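Local coordinates for aminotransferase, class III (Thermomicrobium roseum, PDB 6IO1), which works as a thermostable omega-transaminase, transferring amino groups with (S)-enantioselectivity by means of pyridoxal 5'-phosphate, at residues F117-G120 with G121-N125; L259-V262 with I263-F266; A334-N337 with L338-L341. One frame throughout, in Å; residues are numbered along the deposited sequence.

Contact 1 of 3, residues F117-G120 with G121-N125; sequences FTSG and GAESN. With PMP (4'-deoxy-4'-aminopyridoxal-5'-phosphate), chain C.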
ATOM      1  N   PHE B 117      -8.509  -3.400  -7.012  1.00 12.69           N
ATOM      2  CA  PHE B 117      -8.319  -3.303  -5.575  1.00 13.35           C
ATOM      3  C   PHE B 117      -6.863  -3.023  -5.212  1.00 13.49           C
ATOM      4  O   PHE B 117      -5.942  -3.214  -6.009  1.00 13.38           O
ATOM      5  CB  PHE B 117      -8.815  -4.578  -4.898  1.00 12.47           C
ATOM      6  CG  PHE B 117     -10.281  -4.823  -5.102  1.00 15.02           C
ATOM      7  CD1 PHE B 117     -11.221  -4.031  -4.463  1.00 13.69           C
ATOM      8  CD2 PHE B 117     -10.722  -5.821  -5.955  1.00 14.29           C
ATOM      9  CE1 PHE B 117     -12.571  -4.240  -4.656  1.00 12.94           C
ATOM     10  CE2 PHE B 117     -12.073  -6.035  -6.151  1.00 14.68           C
ATOM     11  CZ  PHE B 117     -13.000  -5.243  -5.501  1.00 12.24           C
ATOM     12  N   THR B 118      -6.680  -2.527  -3.991  1.00 15.16           N
ATOM     13  CA  THR B 118      -5.397  -2.134  -3.424  1.00 14.07           C
ATOM     14  C   THR B 118      -5.422  -2.510  -1.946  1.00 14.40           C
ATOM     15  O   THR B 118      -6.339  -3.191  -1.476  1.00 14.04           O
ATOM     16  CB  THR B 118      -5.124  -0.632  -3.604  1.00 13.49           C
ATOM     17  OG1 THR B 118      -6.075   0.121  -2.840  1.00 16.25           O
ATOM     18  CG2 THR B 118      -5.200  -0.213  -5.069  1.00 14.90           C
ATOM     19  N   SER B 119      -4.408  -2.069  -1.204  1.00 15.88           N
ATOM     20  CA  SER B 119      -4.341  -2.314   0.229  1.00 16.20           C
ATOM     21  C   SER B 119      -4.484  -1.056   1.077  1.00 15.87           C
ATOM     22  O   SER B 119      -4.443  -1.154   2.307  1.00 17.82           O
ATOM     23  CB  SER B 119      -3.027  -3.020   0.581  1.00 16.89           C
ATOM     24  OG  SER B 119      -2.986  -4.322   0.027  1.00 17.03           O
ATOM     25  N   GLY B 120      -4.660   0.115   0.470  1.00 16.38           N
ATOM     26  CA  GLY B 120      -4.752   1.327   1.265  1.00 16.96           C
ATOM     27  C   GLY B 120      -5.201   2.513   0.443  1.00 15.30           C
ATOM     28  O   GLY B 120      -5.311   2.448  -0.784  1.00 13.85           O
ATOM     29  N   GLY B 121      -5.465   3.611   1.157  1.00 16.00           N
ATOM     30  CA  GLY B 121      -5.935   4.823   0.504  1.00 17.02           C
ATOM     31  C   GLY B 121      -4.910   5.446  -0.427  1.00 16.59           C
ATOM     32  O   GLY B 121      -5.250   5.899  -1.522  1.00 15.39           O
ATOM     33  N   ALA B 122      -3.647   5.511   0.008  1.00 18.48           N
ATOM     34  CA  ALA B 122      -2.607   6.082  -0.845  1.00 17.53           C
ATOM     35  C   ALA B 122      -2.428   5.261  -2.112  1.00 15.71           C
ATOM     36  O   ALA B 122      -2.269   5.819  -3.206  1.00 15.25           O
ATOM     37  CB  ALA B 122      -1.286   6.190  -0.085  1.00 20.27           C
ATOM     38  N   GLU B 123      -2.442   3.931  -1.984  1.00 16.11           N
ATOM     39  CA  GLU B 123      -2.378   3.074  -3.162  1.00 16.39           C
ATOM     40  C   GLU B 123      -3.547   3.354  -4.096  1.00 14.96           C
ATOM     41  O   GLU B 123      -3.373   3.433  -5.319  1.00 15.17           O
ATOM     42  CB  GLU B 123      -2.376   1.604  -2.743  1.00 16.53           C
ATOM     43  CG  GLU B 123      -1.051   1.083  -2.211  1.00 17.24           C
ATOM     44  CD  GLU B 123      -1.077  -0.416  -1.960  1.00 20.43           C
ATOM     45  OE1 GLU B 123      -2.121  -1.046  -2.229  1.00 19.20           O
ATOM     46  OE2 GLU B 123      -0.056  -0.963  -1.493  1.00 20.34           O
ATOM     47  N   SER B 124      -4.741   3.540  -3.531  1.00 14.83           N
ATOM     48  CA  SER B 124      -5.928   3.798  -4.341  1.00 14.31           C
ATOM     49  C   SER B 124      -5.807   5.119  -5.090  1.00 13.05           C
ATOM     50  O   SER B 124      -6.112   5.200  -6.285  1.00 14.28           O
ATOM     51  CB  SER B 124      -7.174   3.792  -3.455  1.00 12.81           C
ATOM     52  OG  SER B 124      -7.383   2.517  -2.873  1.00 15.06           O
ATOM     53  N   ASN B 125      -5.385   6.177  -4.397  1.00 13.79           N
ATOM     54  CA  ASN B 125      -5.271   7.480  -5.045  1.00 13.78           C
ATOM     55  C   ASN B 125      -4.174   7.488  -6.103  1.00 15.54           C
ATOM     56  O   ASN B 125      -4.337   8.101  -7.166  1.00 14.78           O
ATOM     57  CB  ASN B 125      -5.042   8.564  -3.995  1.00 15.03           C
ATOM     58  CG  ASN B 125      -6.309   8.906  -3.237  1.00 16.70           C
ATOM     59  OD1 ASN B 125      -7.413   8.784  -3.769  1.00 18.09           O
ATOM     60  ND2 ASN B 125      -6.162   9.320  -1.985  1.00 17.67           N
TER
HETATM   61  N1  PMP C 701      -7.173   9.260   1.385  1.00 22.95           N
HETATM   62  C2  PMP C 701      -7.758   9.830   2.437  1.00 24.34           C
HETATM   63  C2A PMP C 701      -9.009  10.626   2.226  1.00 22.32           C
HETATM   64  C3  PMP C 701      -7.213   9.690   3.719  1.00 27.63           C
HETATM   65  O3  PMP C 701      -7.835  10.285   4.778  1.00 29.66           O
HETATM   66  C4  PMP C 701      -6.045   8.943   3.899  1.00 26.30           C
HETATM   67  C4A PMP C 701      -5.440   8.778   5.271  1.00 30.35           C
HETATM   68  N4A PMP C 701      -6.444   8.830   6.339  1.00 29.03           N
HETATM   69  C5  PMP C 701      -5.445   8.350   2.779  1.00 26.04           C
HETATM   70  C6  PMP C 701      -6.051   8.542   1.551  1.00 22.90           C
HETATM   71  C5A PMP C 701      -4.191   7.540   2.908  1.00 26.23           C
HETATM   72  O4P PMP C 701      -4.508   6.137   3.169  1.00 29.08           O
HETATM   73  P   PMP C 701      -3.352   5.054   3.484  1.00 26.56           P
HETATM   74  O1P PMP C 701      -4.068   3.730   3.669  1.00 23.74           O
HETATM   75  O2P PMP C 701      -2.431   5.065   2.281  1.00 19.81           O
HETATM   76  O3P PMP C 701      -2.674   5.540   4.750  1.00 26.07           O
HETATM   77  O   HOH W   1      -2.266  -3.906  -2.710  1.00 17.71           O
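E123, although part of the helix, turns its carboxylate back to the loop at S119 while its other oxygen, OE2, comes close to OE2 of E123 of the second subunit. The backbone N of S119 gives a nearly straight hydrogen bond to E123 OE1 (2.7 Å, N-H...O 163°), arriving from above the carboxylate plane. With CG beside the backbone N (chi1 -77°) and the rest of the chain extended, the glutamate reaches back across to the loop, and CB of T118 rests 3.3 Å from E123 OE1. A water completes the grip: it donates to E123 OE1 at 2.9 Å and is also hydrogen-bonded to S119 OG. Because two carboxylates face each other across the subunit boundary, one of them may hold a proton more readily than usual. Were the glutamate replaced by an alanine, the S119 N-H would probably lose its acceptor and the water one of its partners. Behind this, T118 OG1 and S124 OG stand 2.7 Å apart, close enough for a hydrogen bond, though the T118 proton could also go to G120 O; S124 OG is also tied to F287 O. S124 N donates to G120 O (3.0 Å), one helical turn back, with G120 at the N-cap. The whole is a strand-loop-helix phosphate site, as in other fold type I pyridoxal-phosphate enzymes, in which helix 121-138 presents its amino end to the cofactor. G121 N donates to O1P of the PMP phosphate at 2.9 Å; A122 N also donates towards the phosphate, though the place of O2P is less certain. G120 and G121 carry no beta carbon, and the phosphate lies against their backbone, G120 CA being 3.5 Å from O1P. T323 N of the second subunit binds the cofactor as well.

Contact 2 of 3, residues L259-V262 with I263-F266; sequences LDEV and ITGF. With PMP (4'-deoxy-4'-aminopyridoxal-5'-phosphate), chain C.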
ATOM      1  N   LEU B 259     -13.207  11.292  -6.955  1.00 13.83           N
ATOM      2  CA  LEU B 259     -13.771  11.510  -5.630  1.00 13.46           C
ATOM      3  C   LEU B 259     -13.101  10.563  -4.645  1.00 11.14           C
ATOM      4  O   LEU B 259     -13.157   9.339  -4.814  1.00 13.62           O
ATOM      5  CB  LEU B 259     -15.285  11.305  -5.632  1.00 15.24           C
ATOM      6  CG  LEU B 259     -16.026  12.123  -4.573  1.00 17.48           C
ATOM      7  CD1 LEU B 259     -15.840  13.614  -4.817  1.00 16.51           C
ATOM      8  CD2 LEU B 259     -17.497  11.759  -4.544  1.00 24.17           C
ATOM      9  N   ASP B 260     -12.475  11.131  -3.618  1.00 14.42           N
ATOM     10  CA  ASP B 260     -11.751  10.361  -2.609  1.00 13.65           C
ATOM     11  C   ASP B 260     -12.727  10.049  -1.482  1.00 13.50           C
ATOM     12  O   ASP B 260     -12.993  10.892  -0.622  1.00 15.83           O
ATOM     13  CB  ASP B 260     -10.536  11.145  -2.119  1.00 15.62           C
ATOM     14  CG  ASP B 260      -9.698  10.378  -1.104  1.00 16.73           C
ATOM     15  OD1 ASP B 260     -10.196   9.412  -0.495  1.00 17.58           O
ATOM     16  OD2 ASP B 260      -8.522  10.752  -0.917  1.00 18.27           O
ATOM     17  N   GLU B 261     -13.253   8.825  -1.478  1.00 13.21           N
ATOM     18  CA  GLU B 261     -14.196   8.373  -0.465  1.00 13.80           C
ATOM     19  C   GLU B 261     -13.541   7.473   0.576  1.00 13.39           C
ATOM     20  O   GLU B 261     -14.225   6.650   1.192  1.00 15.24           O
ATOM     21  CB  GLU B 261     -15.372   7.650  -1.124  1.00 16.06           C
ATOM     22  CG  GLU B 261     -16.239   8.541  -2.000  1.00 16.29           C
ATOM     23  CD  GLU B 261     -17.586   8.844  -1.374  1.00 18.47           C
ATOM     24  OE1 GLU B 261     -17.729   8.657  -0.147  1.00 18.43           O
ATOM     25  OE2 GLU B 261     -18.503   9.266  -2.110  1.00 20.67           O
ATOM     26  N   VAL B 262     -12.225   7.603   0.769  1.00 14.91           N
ATOM     27  CA  VAL B 262     -11.511   6.731   1.701  1.00 13.98           C
ATOM     28  C   VAL B 262     -12.073   6.872   3.111  1.00 14.26           C
ATOM     29  O   VAL B 262     -12.262   5.876   3.822  1.00 14.43           O
ATOM     30  CB  VAL B 262     -10.000   7.025   1.651  1.00 16.44           C
ATOM     31  CG1 VAL B 262      -9.293   6.430   2.857  1.00 17.93           C
ATOM     32  CG2 VAL B 262      -9.399   6.478   0.362  1.00 13.99           C
ATOM     33  N   ILE B 263     -12.364   8.099   3.534  1.00 13.37           N
ATOM     34  CA  ILE B 263     -12.938   8.329   4.858  1.00 15.12           C
ATOM     35  C   ILE B 263     -14.460   8.351   4.808  1.00 14.16           C
ATOM     36  O   ILE B 263     -15.129   7.662   5.584  1.00 13.85           O
ATOM     37  CB  ILE B 263     -12.390   9.643   5.458  1.00 15.71           C
ATOM     38  CG1 ILE B 263     -10.914   9.503   5.825  1.00 18.31           C
ATOM     39  CG2 ILE B 263     -13.204  10.049   6.676  1.00 16.15           C
ATOM     40  CD1 ILE B 263     -10.353  10.727   6.518  1.00 18.83           C
ATOM     41  N   THR B 264     -15.025   9.142   3.893  1.00 15.38           N
ATOM     42  CA  THR B 264     -16.473   9.311   3.839  1.00 15.80           C
ATOM     43  C   THR B 264     -17.190   8.027   3.443  1.00 15.34           C
ATOM     44  O   THR B 264     -18.362   7.844   3.791  1.00 18.25           O
ATOM     45  CB  THR B 264     -16.834  10.429   2.861  1.00 16.11           C
ATOM     46  OG1 THR B 264     -16.320  10.112   1.561  1.00 14.95           O
ATOM     47  CG2 THR B 264     -16.245  11.752   3.324  1.00 16.80           C
ATOM     48  N   GLY B 265     -16.513   7.139   2.721  1.00 13.97           N
ATOM     49  CA  GLY B 265     -17.180   5.983   2.164  1.00 14.85           C
ATOM     50  C   GLY B 265     -17.678   5.013   3.218  1.00 16.00           C
ATOM     51  O   GLY B 265     -17.185   4.949   4.345  1.00 17.83           O
ATOM     52  N   PHE B 266     -18.695   4.250   2.817  1.00 15.80           N
ATOM     53  CA  PHE B 266     -19.263   3.168   3.620  1.00 17.26           C
ATOM     54  C   PHE B 266     -19.878   3.682   4.924  1.00 17.51           C
ATOM     55  O   PHE B 266     -19.609   3.173   6.013  1.00 15.48           O
ATOM     56  CB  PHE B 266     -18.220   2.076   3.866  1.00 15.11           C
ATOM     57  CG  PHE B 266     -17.699   1.459   2.598  1.00 14.47           C
ATOM     58  CD1 PHE B 266     -18.365   0.399   2.004  1.00 14.71           C
ATOM     59  CD2 PHE B 266     -16.561   1.956   1.983  1.00 15.74           C
ATOM     60  CE1 PHE B 266     -17.898  -0.163   0.830  1.00 14.19           C
ATOM     61  CE2 PHE B 266     -16.089   1.398   0.809  1.00 14.44           C
ATOM     62  CZ  PHE B 266     -16.758   0.338   0.233  1.00 15.58           C
TER
HETATM   63  N1  PMP C 701      -7.173   9.260   1.385  1.00 22.95           N
HETATM   64  C2  PMP C 701      -7.758   9.830   2.437  1.00 24.34           C
HETATM   65  C2A PMP C 701      -9.009  10.626   2.226  1.00 22.32           C
HETATM   66  C3  PMP C 701      -7.213   9.690   3.719  1.00 27.63           C
HETATM   67  O3  PMP C 701      -7.835  10.285   4.778  1.00 29.66           O
HETATM   68  C4  PMP C 701      -6.045   8.943   3.899  1.00 26.30           C
HETATM   69  C4A PMP C 701      -5.440   8.778   5.271  1.00 30.35           C
HETATM   70  N4A PMP C 701      -6.444   8.830   6.339  1.00 29.03           N
HETATM   71  C5  PMP C 701      -5.445   8.350   2.779  1.00 26.04           C
HETATM   72  C6  PMP C 701      -6.051   8.542   1.551  1.00 22.90           C
HETATM   73  C5A PMP C 701      -4.191   7.540   2.908  1.00 26.23           C
HETATM   74  O4P PMP C 701      -4.508   6.137   3.169  1.00 29.08           O
HETATM   75  P   PMP C 701      -3.352   5.054   3.484  1.00 26.56           P
HETATM   76  O1P PMP C 701      -4.068   3.730   3.669  1.00 23.74           O
HETATM   77  O2P PMP C 701      -2.431   5.065   2.281  1.00 19.81           O
HETATM   78  O3P PMP C 701      -2.674   5.540   4.750  1.00 26.07           O
HETATM   79  O   HOH W   2     -13.015  10.616   2.056  1.00 16.76           O
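A bend at chi2 (-107°) in E261 and a chi1 of 58° in T264, which sets OG1 between its own backbone N and carbonyl carbon, bring these two side chains together at about a right angle. T264 OG1 donates to E261 OE1 over 2.6 Å, reaching the oxygen from well above the carboxylate plane. The glutamate is further held by backbone donors at the start of helix 274-278, G274 N on OE1 and M275 N on OE2, which together should fix its rotation. Along the backbone, G265 N closes the turn on E261 O at 2.8 Å. A water donating to D260 O and accepting from I263 N joins the strand end to the loop. Ahead of the turn, D260 OD1 accepts from V262 N at 3.0 Å, an Asx turn that holds the carboxylate in place. Its OD2 lies 3.1 Å from N1 of PMP, the position of the aspartate that faces the pyridine nitrogen in fold type I enzymes, and is positioned by H155 and N125. V262 lies over one face of the pyridine ring, its CB 3.6 Å from PMP N1, while CD1 of I263 meets the ring hydroxyl O3. The stretch leaves the carboxyl end of strand 256-260, between parallel strands 221-226 and 284-287. I263 and T264 then touch M379 of strand 379-384, and F266, its ring edge-to-face with F273, reaches helix 328-344.

Contact 3 of 3, residues A334-N337 with L338-L341; sequences ALRN and LDIL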
ATOM      1  N   ALA B 334     -14.368  -8.110   3.480  1.00 12.64           N
ATOM      2  CA  ALA B 334     -15.137  -6.968   2.996  1.00 13.85           C
ATOM      3  C   ALA B 334     -16.573  -7.360   2.683  1.00 12.48           C
ATOM      4  O   ALA B 334     -17.503  -6.598   2.962  1.00 15.22           O
ATOM      5  CB  ALA B 334     -14.471  -6.371   1.758  1.00 11.75           C
ATOM      6  N   LEU B 335     -16.772  -8.532   2.080  1.00 12.82           N
ATOM      7  CA  LEU B 335     -18.125  -8.993   1.789  1.00 15.51           C
ATOM      8  C   LEU B 335     -18.927  -9.176   3.073  1.00 16.02           C
ATOM      9  O   LEU B 335     -20.084  -8.745   3.162  1.00 17.10           O
ATOM     10  CB  LEU B 335     -18.080 -10.297   0.993  1.00 15.71           C
ATOM     11  CG  LEU B 335     -17.578 -10.206  -0.450  1.00 14.65           C
ATOM     12  CD1 LEU B 335     -17.418 -11.594  -1.052  1.00 16.51           C
ATOM     13  CD2 LEU B 335     -18.515  -9.357  -1.295  1.00 15.99           C
ATOM     14  N   ARG B 336     -18.318  -9.797   4.087  1.00 14.75           N
ATOM     15  CA  ARG B 336     -19.018  -9.969   5.361  1.00 16.10           C
ATOM     16  C   ARG B 336     -19.297  -8.622   6.030  1.00 15.01           C
ATOM     17  O   ARG B 336     -20.386  -8.398   6.585  1.00 16.05           O
ATOM     18  CB  ARG B 336     -18.204 -10.872   6.286  1.00 16.56           C
ATOM     19  CG  ARG B 336     -19.039 -11.646   7.288  1.00 19.83           C
ATOM     20  CD  ARG B 336     -19.853 -12.731   6.605  1.00 20.93           C
ATOM     21  NE  ARG B 336     -20.769 -13.383   7.533  1.00 21.69           N
ATOM     22  CZ  ARG B 336     -21.993 -12.943   7.805  1.00 23.64           C
ATOM     23  NH1 ARG B 336     -22.462 -11.865   7.194  1.00 22.56           N
ATOM     24  NH2 ARG B 336     -22.759 -13.597   8.668  1.00 26.82           N
ATOM     25  N   ASN B 337     -18.318  -7.715   5.989  1.00 13.59           N
ATOM     26  CA  ASN B 337     -18.490  -6.385   6.559  1.00 13.85           C
ATOM     27  C   ASN B 337     -19.618  -5.634   5.867  1.00 14.60           C
ATOM     28  O   ASN B 337     -20.393  -4.929   6.519  1.00 15.34           O
ATOM     29  CB  ASN B 337     -17.177  -5.609   6.457  1.00 14.15           C
ATOM     30  CG  ASN B 337     -17.271  -4.220   7.048  1.00 12.85           C
ATOM     31  OD1 ASN B 337     -17.439  -4.058   8.254  1.00 15.48           O
ATOM     32  ND2 ASN B 337     -17.158  -3.208   6.197  1.00 13.08           N
ATOM     33  N   LEU B 338     -19.706  -5.755   4.541  1.00 15.88           N
ATOM     34  CA  LEU B 338     -20.801  -5.133   3.805  1.00 16.41           C
ATOM     35  C   LEU B 338     -22.135  -5.761   4.177  1.00 17.17           C
ATOM     36  O   LEU B 338     -23.150  -5.062   4.268  1.00 18.65           O
ATOM     37  CB  LEU B 338     -20.552  -5.247   2.301  1.00 16.88           C
ATOM     38  CG  LEU B 338     -19.479  -4.311   1.744  1.00 15.90           C
ATOM     39  CD1 LEU B 338     -19.359  -4.462   0.236  1.00 18.09           C
ATOM     40  CD2 LEU B 338     -19.786  -2.872   2.121  1.00 16.05           C
ATOM     41  N   ASP B 339     -22.154  -7.080   4.397  1.00 17.73           N
ATOM     42  CA  ASP B 339     -23.374  -7.727   4.867  1.00 18.30           C
ATOM     43  C   ASP B 339     -23.860  -7.075   6.153  1.00 17.82           C
ATOM     44  O   ASP B 339     -25.032  -6.696   6.274  1.00 18.22           O
ATOM     45  CB  ASP B 339     -23.131  -9.220   5.106  1.00 18.07           C
ATOM     46  CG  ASP B 339     -22.895  -9.991   3.828  1.00 20.25           C
ATOM     47  OD1 ASP B 339     -23.191  -9.454   2.742  1.00 22.89           O
ATOM     48  OD2 ASP B 339     -22.416 -11.141   3.912  1.00 22.75           O
ATOM     49  N   ILE B 340     -22.950  -6.903   7.112  1.00 15.32           N
ATOM     50  CA  ILE B 340     -23.329  -6.322   8.397  1.00 17.22           C
ATOM     51  C   ILE B 340     -23.722  -4.854   8.237  1.00 17.75           C
ATOM     52  O   ILE B 340     -24.718  -4.399   8.815  1.00 18.95           O
ATOM     53  CB  ILE B 340     -22.195  -6.502   9.420  1.00 16.38           C
ATOM     54  CG1 ILE B 340     -21.978  -7.990   9.699  1.00 17.10           C
ATOM     55  CG2 ILE B 340     -22.512  -5.758  10.708  1.00 17.30           C
ATOM     56  CD1 ILE B 340     -20.852  -8.276  10.660  1.00 21.55           C
ATOM     57  N   LEU B 341     -22.951  -4.095   7.457  1.00 16.63           N
ATOM     58  CA  LEU B 341     -23.210  -2.667   7.292  1.00 18.47           C
ATOM     59  C   LEU B 341     -24.571  -2.419   6.648  1.00 18.13           C
ATOM     60  O   LEU B 341     -25.337  -1.559   7.099  1.00 20.36           O
ATOM     61  CB  LEU B 341     -22.093  -2.035   6.458  1.00 17.45           C
ATOM     62  CG  LEU B 341     -21.940  -0.511   6.451  1.00 17.77           C
ATOM     63  CD1 LEU B 341     -21.437  -0.011   7.793  1.00 19.54           C
ATOM     64  CD2 LEU B 341     -20.999  -0.080   5.335  1.00 20.39           C
TER
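R336 and D339, three residues apart on one helix, cross at about a right angle, their guanidinium and carboxylate planes turned 60° from each other. Such a turn suits no paired, two-pronged arrangement, and the link is a salt bridge with one weak hydrogen bond, NH1 of R336 lying 3.4 Å from OD2 of D339. The arginine gets there by a bend at chi2 (71°), then extends through chi3 before the guanidinium turns roughly perpendicular, its edge meeting CB of D339 in plane. The firmer partner of the aspartate is elsewhere: OD1 forms a salt bridge with R103 of helix 95-107. That same R103 NH1 also reaches L335 O weakly, which probably offsets the repulsion where D339 OD1 stands 3.2 Å from L335 O, two acceptors side by side. N337 leans another way. With CG anti to the backbone N (chi1 -179°), its amide reaches out from the helix to S293 OG, which meets OD1, while ND2 finds weak partners in the carbonyls of G290 and I291. The aliphatic side chains fold over the carbonyl groups one turn back, CG of L338 lying 3.3 Å from A334 O and CG1 of I340 3.5 Å from R336 O. Beneath them runs the regular alpha-helical i to i+4 bonding, from L338 N to A334 O (2.8 Å) on to L341 N with N337 O. Within the fold, A334, L335 and L338 pack on L100 of helix 95-107, whereas R336 and I340 touch L72 of helix 70-82. N337 faces the loop that follows the pocket lysine K289, placing this part of helix 328-344 between two helices and the cofactor-side loop.

In the fold
The three contacts follow one another along the chain, all inside the class-III aminotransferase range. Contacts 1 and 2 start from strands 112-118 and 256-260 of the same mixed seven-stranded sheet; their centres lie about 12 Å apart, and PMP joins them, the first chiefly at its phosphate, the second at its ring. They also meet directly, N125 ND2 probably bonding D260 OD2 at 3.0 Å. Contact 3, on helix 328-344, has no share in the cofactor. It stays about 7 Å from contact 1 at the nearest atoms but meets contact 2, where F266 packs on L338 and L341. The cofactor site thus continues, through F266, into the packing around helix 328-344.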